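Local atomic coordinates of YcaO (Methanopyrus kandleri, PDB entry 6CIB), a protein that binds ADP and magnesium and, as a YcaO-family enzyme, probably uses ATP to install thioamides in peptide backbones. Residues Glu27-Ser39 / Ile45-Gly57. Sequence-based numbering, arbitrary orientation.
Sequences ELERKVGVVEKFS and IPVEIRRRRSQYG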
# COMPACT_ATOMS: atom_id res chain seq x y z
N GLU A 27 20.26 1.34 -14.36
CA GLU A 27 20.88 2.17 -13.33
C GLU A 27 19.85 3.04 -12.58
O GLU A 27 20.12 4.19 -12.22
CB GLU A 27 22.02 3.02 -13.92
CG GLU A 27 23.13 2.18 -14.56
CD GLU A 27 24.35 2.99 -14.99
OE1 GLU A 27 24.50 4.16 -14.57
OE2 GLU A 27 25.18 2.45 -15.74
N LEU A 28 18.68 2.45 -12.34
CA LEU A 28 17.53 3.17 -11.77
C LEU A 28 17.81 3.76 -10.39
O LEU A 28 17.42 4.90 -10.13
CB LEU A 28 16.27 2.29 -11.73
CG LEU A 28 15.72 1.75 -13.06
CD1 LEU A 28 14.53 0.85 -12.79
CD2 LEU A 28 15.34 2.86 -14.05
N GLU A 29 18.51 3.00 -9.54
CA GLU A 29 18.77 3.43 -8.17
C GLU A 29 19.65 4.68 -8.11
O GLU A 29 19.30 5.65 -7.43
CB GLU A 29 19.32 2.28 -7.31
CG GLU A 29 18.25 1.21 -7.07
CD GLU A 29 18.52 0.30 -5.88
OE1 GLU A 29 19.20 -0.72 -6.06
OE2 GLU A 29 18.00 0.58 -4.78
N ARG A 30 20.76 4.65 -8.86
CA ARG A 30 21.62 5.83 -9.03
C ARG A 30 20.84 7.02 -9.58
O ARG A 30 20.93 8.13 -9.03
CB ARG A 30 22.84 5.52 -9.92
CG ARG A 30 23.85 6.66 -10.02
CD ARG A 30 24.93 6.45 -11.09
NE ARG A 30 24.41 6.17 -12.44
CZ ARG A 30 23.90 7.07 -13.28
NH1 ARG A 30 23.79 8.35 -12.94
NH2 ARG A 30 23.47 6.68 -14.47
N LYS A 31 20.05 6.79 -10.63
CA LYS A 31 19.32 7.85 -11.33
C LYS A 31 18.28 8.53 -10.47
O LYS A 31 17.93 9.69 -10.71
CB LYS A 31 18.68 7.31 -12.61
CG LYS A 31 19.64 7.17 -13.78
CD LYS A 31 18.99 6.46 -14.95
CE LYS A 31 19.95 6.31 -16.12
NZ LYS A 31 19.55 5.18 -17.02
N VAL A 32 17.83 7.80 -9.45
CA VAL A 32 16.75 8.19 -8.56
C VAL A 32 17.30 8.70 -7.20
O VAL A 32 16.54 9.06 -6.30
CB VAL A 32 15.76 7.00 -8.48
CG1 VAL A 32 15.56 6.43 -7.09
CG2 VAL A 32 14.49 7.32 -9.25
N GLY A 33 18.62 8.73 -7.08
CA GLY A 33 19.29 9.38 -5.95
C GLY A 33 19.63 8.51 -4.74
O GLY A 33 19.89 9.05 -3.67
N VAL A 34 19.62 7.19 -4.92
CA VAL A 34 20.05 6.25 -3.87
C VAL A 34 21.54 6.48 -3.63
O VAL A 34 22.34 6.46 -4.56
CB VAL A 34 19.79 4.77 -4.26
CG1 VAL A 34 20.46 3.80 -3.28
CG2 VAL A 34 18.29 4.49 -4.35
N VAL A 35 21.89 6.72 -2.37
CA VAL A 35 23.27 6.99 -2.00
C VAL A 35 23.83 5.95 -1.03
O VAL A 35 25.04 5.84 -0.87
CB VAL A 35 23.47 8.44 -1.47
CG1 VAL A 35 23.40 9.45 -2.62
CG2 VAL A 35 22.47 8.77 -0.37
N GLU A 36 22.94 5.18 -0.40
CA GLU A 36 23.33 4.10 0.51
C GLU A 36 22.30 2.96 0.56
O GLU A 36 21.10 3.19 0.44
CB GLU A 36 23.58 4.65 1.91
CG GLU A 36 24.63 3.88 2.71
CD GLU A 36 24.92 4.49 4.08
OE1 GLU A 36 24.31 5.53 4.44
OE2 GLU A 36 25.75 3.91 4.81
N LYS A 37 22.81 1.74 0.77
CA LYS A 37 22.01 0.52 0.82
C LYS A 37 22.35 -0.27 2.07
O LYS A 37 23.52 -0.35 2.45
CB LYS A 37 22.27 -0.35 -0.41
CG LYS A 37 21.97 0.31 -1.74
CD LYS A 37 22.12 -0.67 -2.89
CE LYS A 37 21.87 0.04 -4.20
NZ LYS A 37 21.86 -0.92 -5.35
N PHE A 38 21.33 -0.86 2.68
CA PHE A 38 21.50 -1.75 3.83
C PHE A 38 20.69 -3.03 3.63
O PHE A 38 19.55 -2.98 3.15
CB PHE A 38 21.02 -1.08 5.12
CG PHE A 38 21.73 0.20 5.46
CD1 PHE A 38 22.94 0.18 6.16
CD2 PHE A 38 21.17 1.43 5.10
CE1 PHE A 38 23.59 1.37 6.48
CE2 PHE A 38 21.82 2.62 5.43
CZ PHE A 38 23.03 2.59 6.13
N SER A 39 21.26 -4.16 4.04
CA SER A 39 20.55 -5.44 4.03
C SER A 39 20.30 -5.97 5.43
O SER A 39 21.23 -6.14 6.22
CB SER A 39 21.31 -6.48 3.21
OG SER A 39 21.36 -6.10 1.85
N ILE A 45 12.96 -13.30 6.94
CA ILE A 45 12.57 -12.32 5.92
C ILE A 45 13.66 -11.29 5.59
O ILE A 45 14.06 -10.51 6.47
CB ILE A 45 11.24 -11.57 6.26
CG1 ILE A 45 10.06 -12.56 6.44
CG2 ILE A 45 10.91 -10.50 5.21
CD1 ILE A 45 9.84 -13.53 5.28
N PRO A 46 14.12 -11.27 4.33
CA PRO A 46 15.04 -10.24 3.84
C PRO A 46 14.35 -8.89 3.78
O PRO A 46 13.25 -8.77 3.23
CB PRO A 46 15.39 -10.70 2.41
CG PRO A 46 14.94 -12.11 2.32
CD PRO A 46 13.82 -12.27 3.29
N VAL A 47 15.00 -7.88 4.37
CA VAL A 47 14.53 -6.50 4.32
C VAL A 47 15.68 -5.63 3.77
O VAL A 47 16.84 -5.85 4.10
CB VAL A 47 14.05 -5.97 5.71
CG1 VAL A 47 13.61 -4.51 5.63
CG2 VAL A 47 12.92 -6.83 6.26
N GLU A 48 15.33 -4.66 2.94
CA GLU A 48 16.30 -3.79 2.29
C GLU A 48 16.02 -2.33 2.63
O GLU A 48 14.86 -1.89 2.61
CB GLU A 48 16.25 -3.99 0.77
CG GLU A 48 16.83 -5.32 0.31
CD GLU A 48 18.35 -5.37 0.42
OE1 GLU A 48 19.02 -4.39 0.05
OE2 GLU A 48 18.87 -6.41 0.86
N ILE A 49 17.06 -1.58 2.96
CA ILE A 49 16.88 -0.16 3.31
C ILE A 49 17.69 0.69 2.34
O ILE A 49 18.83 0.35 2.01
CB ILE A 49 17.24 0.15 4.79
CG1 ILE A 49 16.28 -0.57 5.74
CG2 ILE A 49 17.16 1.65 5.10
CD1 ILE A 49 16.88 -1.82 6.34
N ARG A 50 17.06 1.77 1.88
CA ARG A 50 17.70 2.72 0.98
C ARG A 50 17.71 4.13 1.58
O ARG A 50 16.70 4.59 2.12
CB ARG A 50 17.00 2.72 -0.38
CG ARG A 50 16.98 1.36 -1.09
CD ARG A 50 18.37 0.96 -1.61
NE ARG A 50 18.40 -0.37 -2.21
CZ ARG A 50 18.60 -1.51 -1.54
NH1 ARG A 50 18.80 -1.50 -0.23
NH2 ARG A 50 18.60 -2.68 -2.20
N ARG A 51 18.87 4.78 1.52
CA ARG A 51 18.98 6.20 1.79
C ARG A 51 18.99 6.91 0.43
O ARG A 51 19.83 6.62 -0.43
CB ARG A 51 20.25 6.51 2.60
CG ARG A 51 20.37 7.96 3.07
CD ARG A 51 21.44 8.13 4.14
NE ARG A 51 22.79 7.86 3.66
CZ ARG A 51 23.61 8.75 3.11
NH1 ARG A 51 23.24 10.02 2.96
NH2 ARG A 51 24.82 8.39 2.71
N ARG A 52 18.03 7.81 0.25
CA ARG A 52 17.79 8.51 -1.02
C ARG A 52 17.88 10.04 -0.84
O ARG A 52 17.36 10.58 0.13
CB ARG A 52 16.39 8.14 -1.54
CG ARG A 52 16.14 8.51 -2.99
CD ARG A 52 14.69 8.37 -3.40
NE ARG A 52 14.39 9.37 -4.43
CZ ARG A 52 13.54 10.38 -4.30
NH1 ARG A 52 12.82 10.53 -3.20
NH2 ARG A 52 13.38 11.23 -5.30
N ARG A 53 18.53 10.71 -1.79
CA ARG A 53 18.66 12.17 -1.80
C ARG A 53 17.88 12.78 -2.94
O ARG A 53 17.96 12.28 -4.07
CB ARG A 53 20.12 12.59 -2.01
CG ARG A 53 21.01 12.50 -0.79
CD ARG A 53 22.14 13.52 -0.91
NE ARG A 53 23.39 13.06 -0.30
CZ ARG A 53 23.61 12.92 1.01
NH1 ARG A 53 22.65 13.19 1.90
NH2 ARG A 53 24.79 12.49 1.43
N SER A 54 17.16 13.87 -2.67
CA SER A 54 16.53 14.71 -3.72
C SER A 54 16.55 16.18 -3.31
O SER A 54 17.03 16.52 -2.22
CB SER A 54 15.10 14.24 -4.00
OG SER A 54 14.21 14.61 -2.95
N GLN A 55 16.00 17.05 -4.15
CA GLN A 55 15.81 18.47 -3.78
C GLN A 55 14.95 18.61 -2.52
O GLN A 55 14.97 19.66 -1.88
CB GLN A 55 15.20 19.27 -4.94
CG GLN A 55 13.73 19.01 -5.15
CD GLN A 55 13.02 20.07 -5.96
OE1 GLN A 55 13.12 20.10 -7.18
NE2 GLN A 55 12.28 20.94 -5.28
N TYR A 56 14.19 17.56 -2.17
CA TYR A 56 13.29 17.60 -1.02
C TYR A 56 13.96 17.15 0.28
O TYR A 56 13.36 17.26 1.36
CB TYR A 56 11.99 16.83 -1.31
CG TYR A 56 11.24 17.46 -2.47
CD1 TYR A 56 10.51 18.65 -2.29
CD2 TYR A 56 11.31 16.91 -3.75
CE1 TYR A 56 9.84 19.24 -3.34
CE2 TYR A 56 10.64 17.51 -4.82
CZ TYR A 56 9.91 18.68 -4.61
OH TYR A 56 9.25 19.29 -5.65
N GLY A 57 15.19 16.68 0.18
CA GLY A 57 15.97 16.28 1.35
C GLY A 57 16.45 14.84 1.27
O GLY A 57 16.56 14.26 0.19
O HOH W 1 18.09 -2.82 -4.94
O HOH W 2 17.25 12.41 -6.64
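Val34-Ser39 and Glu48-Arg52 pair as the antiparallel arms of a beta hairpin, interrupted by a classic beta bulge that sets Val35 and Glu36 together against Arg51; Val35 N donates to Arg51 O. The hairpin illustrates a buried arginine held by its whole rim. Arg50 bends at chi2 (-72°), which turns its guanidinium back across Lys37, whose CG lies over one face. In the guanidinium plane, NE meets the syn lone pair of Glu29 OE2 at 2.8 Å, NH1 and NH2 both reach Glu48 OE1, NH1 donates to Ile49 O, and a water links NH2 to Glu29 OE1, itself salt-bridged to Lys37 NZ. A methionine in place of Arg50 would probably leave Glu29 and Glu48 without the cation linking their carboxylates. Glu48 OE2 accepts from Ser39 OG (2.7 Å) and pairs with Arg68. On the opposite sheet face, Arg51 NE takes the anti lone pair of Glu36 OE1 at 2.9 Å; Val35 CG2 lies over the centre of one guanidinium face, and NH1 pairs with Glu58. Arg52 NE donates to Val32 O and its NH2 salt-bridges Glu86. Strand 45-54 lies between 34-42 and 57-64; Val32 and Arg52 touch helix 68-85, which carries ADP-binding residues, and Ile49 meets helix 241-260.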